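Local coordinates for Rv3651-like N-terminal domain-containing protein (Mycobacterium tuberculosis, PDB 4Q6U) that is of uncharacterised function but, with one GAF-related and two PAS-like domains in a single chain, probably acts as a sensor of signals, at residues B[81-92]-B[105-113]. Numbering follows the deposited sequence.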
# COMPACT_ATOMS: atom_id res chain seq x y z
N VAL B 81 21.37 26.28 5.09
CA VAL B 81 21.46 24.89 5.50
C VAL B 81 22.61 24.27 4.71
O VAL B 81 22.47 24.00 3.51
CB VAL B 81 20.17 24.11 5.25
CG1 VAL B 81 20.24 22.75 5.93
CG2 VAL B 81 18.97 24.89 5.76
N ILE B 82 23.73 24.08 5.37
CA ILE B 82 24.95 23.70 4.68
C ILE B 82 25.44 22.33 5.11
O ILE B 82 25.65 22.09 6.30
CB ILE B 82 26.05 24.75 4.91
CG1 ILE B 82 25.53 26.13 4.51
CG2 ILE B 82 27.30 24.39 4.11
CD1 ILE B 82 26.51 27.27 4.76
N MSE B 83 25.57 21.45 4.13
CA MSE B 83 26.04 20.08 4.33
C MSE B 83 27.49 20.12 4.75
O MSE B 83 28.19 21.08 4.44
CB MSE B 83 25.86 19.27 3.05
CG MSE B 83 26.27 17.81 3.15
SE MSE B 83 25.36 16.98 4.65
CE MSE B 83 26.27 15.22 4.62
N THR B 84 27.97 19.10 5.45
CA THR B 84 29.34 19.17 5.97
C THR B 84 30.42 19.08 4.88
O THR B 84 31.62 19.20 5.18
CB THR B 84 29.60 18.09 7.03
OG1 THR B 84 29.10 16.83 6.57
CG2 THR B 84 28.91 18.47 8.34
N ASP B 85 30.03 18.90 3.63
CA ASP B 85 30.99 19.02 2.53
C ASP B 85 31.05 20.46 2.00
O ASP B 85 31.71 20.72 0.99
CB ASP B 85 30.67 18.04 1.40
CG ASP B 85 29.22 18.13 0.94
OD1 ASP B 85 28.58 19.16 1.21
OD2 ASP B 85 28.74 17.17 0.29
N GLY B 86 30.35 21.37 2.66
CA GLY B 86 30.33 22.78 2.28
C GLY B 86 29.22 23.17 1.33
O GLY B 86 29.06 24.35 1.00
N ARG B 87 28.42 22.20 0.89
CA ARG B 87 27.36 22.43 -0.08
C ARG B 87 26.08 22.93 0.55
O ARG B 87 25.60 22.39 1.54
CB ARG B 87 27.06 21.14 -0.86
CG ARG B 87 28.22 20.66 -1.73
CD ARG B 87 28.43 21.58 -2.92
NE ARG B 87 27.18 21.78 -3.66
CZ ARG B 87 26.71 20.93 -4.57
NH1 ARG B 87 27.38 19.82 -4.86
NH2 ARG B 87 25.57 21.20 -5.19
N MSE B 88 25.52 23.97 -0.05
CA MSE B 88 24.27 24.54 0.42
C MSE B 88 23.09 23.72 -0.06
O MSE B 88 22.87 23.61 -1.26
CB MSE B 88 24.14 25.98 -0.07
CG MSE B 88 22.89 26.67 0.39
SE MSE B 88 23.22 27.98 1.78
CE MSE B 88 24.87 28.74 1.09
N HIS B 89 22.35 23.12 0.87
CA HIS B 89 21.19 22.31 0.50
C HIS B 89 19.91 23.14 0.49
O HIS B 89 18.94 22.80 -0.21
CB HIS B 89 21.01 21.14 1.47
CG HIS B 89 21.95 20.01 1.21
ND1 HIS B 89 21.66 18.70 1.54
CD2 HIS B 89 23.19 19.98 0.65
CE1 HIS B 89 22.66 17.92 1.20
NE2 HIS B 89 23.61 18.67 0.66
N GLY B 90 19.90 24.19 1.28
CA GLY B 90 18.72 25.02 1.37
C GLY B 90 18.93 26.26 2.21
O GLY B 90 20.02 26.49 2.74
N VAL B 91 17.87 27.05 2.33
CA VAL B 91 17.86 28.27 3.11
C VAL B 91 16.55 28.33 3.88
O VAL B 91 15.48 28.06 3.32
CB VAL B 91 18.01 29.54 2.22
CG1 VAL B 91 17.82 30.82 3.04
CG2 VAL B 91 19.34 29.54 1.49
N GLN B 92 16.61 28.67 5.16
CA GLN B 92 15.40 28.86 5.95
C GLN B 92 15.15 30.35 6.05
O GLN B 92 16.07 31.11 6.34
CB GLN B 92 15.54 28.23 7.33
CG GLN B 92 14.31 27.46 7.76
CD GLN B 92 14.59 26.56 8.94
OE1 GLN B 92 15.70 26.54 9.48
NE2 GLN B 92 13.57 25.80 9.35
N ARG B 105 13.05 28.23 15.63
CA ARG B 105 13.36 27.76 14.29
C ARG B 105 13.50 26.24 14.27
O ARG B 105 14.33 25.68 14.99
CB ARG B 105 14.65 28.41 13.77
CG ARG B 105 14.95 28.09 12.32
CD ARG B 105 16.14 28.88 11.80
NE ARG B 105 17.35 28.62 12.57
CZ ARG B 105 18.17 27.60 12.35
NH1 ARG B 105 17.91 26.72 11.39
NH2 ARG B 105 19.25 27.46 13.11
N PRO B 106 12.67 25.57 13.45
CA PRO B 106 12.81 24.11 13.32
C PRO B 106 14.17 23.79 12.73
O PRO B 106 14.54 24.41 11.73
CB PRO B 106 11.69 23.72 12.36
CG PRO B 106 10.75 24.90 12.32
CD PRO B 106 11.62 26.11 12.58
N ILE B 107 14.92 22.87 13.33
CA ILE B 107 16.26 22.59 12.84
C ILE B 107 16.22 21.62 11.67
O ILE B 107 15.83 20.46 11.82
CB ILE B 107 17.18 22.02 13.93
CG1 ILE B 107 17.06 22.82 15.23
CG2 ILE B 107 18.63 22.03 13.44
CD1 ILE B 107 17.38 24.29 15.09
N PRO B 108 16.63 22.10 10.48
CA PRO B 108 16.71 21.23 9.30
C PRO B 108 17.97 20.38 9.35
O PRO B 108 18.96 20.82 9.92
CB PRO B 108 16.74 22.23 8.13
CG PRO B 108 16.72 23.61 8.75
CD PRO B 108 17.12 23.45 10.18
N GLY B 109 17.92 19.18 8.78
CA GLY B 109 19.03 18.27 8.82
C GLY B 109 19.44 17.83 7.43
O GLY B 109 18.74 17.04 6.80
N PRO B 110 20.57 18.36 6.94
CA PRO B 110 21.09 18.02 5.63
C PRO B 110 21.76 16.65 5.66
O PRO B 110 22.37 16.28 6.66
CB PRO B 110 22.11 19.13 5.36
CG PRO B 110 22.60 19.49 6.71
CD PRO B 110 21.46 19.28 7.67
N LEU B 111 21.59 15.90 4.58
CA LEU B 111 22.29 14.63 4.41
C LEU B 111 22.44 14.36 2.92
O LEU B 111 21.83 15.04 2.08
CB LEU B 111 21.52 13.48 5.08
CG LEU B 111 20.13 13.17 4.50
CD1 LEU B 111 19.93 11.67 4.37
CD2 LEU B 111 19.02 13.75 5.36
N LYS B 112 23.24 13.35 2.58
CA LYS B 112 23.36 12.96 1.19
C LYS B 112 23.59 11.47 1.08
O LYS B 112 24.14 10.83 1.99
CB LYS B 112 24.50 13.71 0.49
CG LYS B 112 25.88 13.40 1.03
CD LYS B 112 26.96 14.17 0.27
CE LYS B 112 28.36 13.84 0.80
NZ LYS B 112 29.38 14.67 0.10
N TRP B 113 23.13 10.92 -0.04
CA TRP B 113 23.41 9.55 -0.41
C TRP B 113 24.26 9.60 -1.67
O TRP B 113 23.82 10.15 -2.69
CB TRP B 113 22.12 8.76 -0.67
CG TRP B 113 21.38 8.36 0.57
CD1 TRP B 113 21.58 8.83 1.84
CD2 TRP B 113 20.33 7.39 0.66
NE1 TRP B 113 20.71 8.21 2.71
CE2 TRP B 113 19.94 7.33 2.01
CE3 TRP B 113 19.69 6.57 -0.27
CZ2 TRP B 113 18.92 6.47 2.46
CZ3 TRP B 113 18.68 5.72 0.17
CH2 TRP B 113 18.30 5.68 1.52
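Q92 reaches across to R105 and P106, and with P110 and K112 it is among the three residues that bury the most surface here. Its chain runs extended beyond CG and delivers the amide to the loop that leads into strand 109-114, where both ends are used: OE1 accepts from R105 NH1 at 2.9 Å, nearly in line with the C=O bond, while NE2 donates to P106 O at 2.9 Å. A side-chain amide suits the place, having a carbonyl acceptor and an N-H donor next to each other, and the two bonds fix its rotation. The amide and guanidinium planes stand 81° apart, yet OE1 lies in the guanidinium plane.

Midway, the P110 ring is a compact apolar wedge: CD meets V81 CG1 at 4.1 Å, and CB lies 4.0 Å from SE of selenomethionine M83, whose flexible chain bends at chi2 (53°), bringing SE to the proline ring, and crosses K112 at about a right angle. H89 turns the CE1 edge of its ring, in plane, to L111 O, while ND1 is hydrogen-bonded to A211 O.

At the far end, K112 is long enough to reach D85 OD2 with NZ, a 2.6 Å salt bridge; R210 is a second cationic partner of that carboxylate.

The hairpin of strands 74-82 and 88-97, from the GAF-related N-terminal domain, thus packs on strand 109-114, which lies between strands 119-121 and 206-215 in the sheet of the PAS-like middle domain.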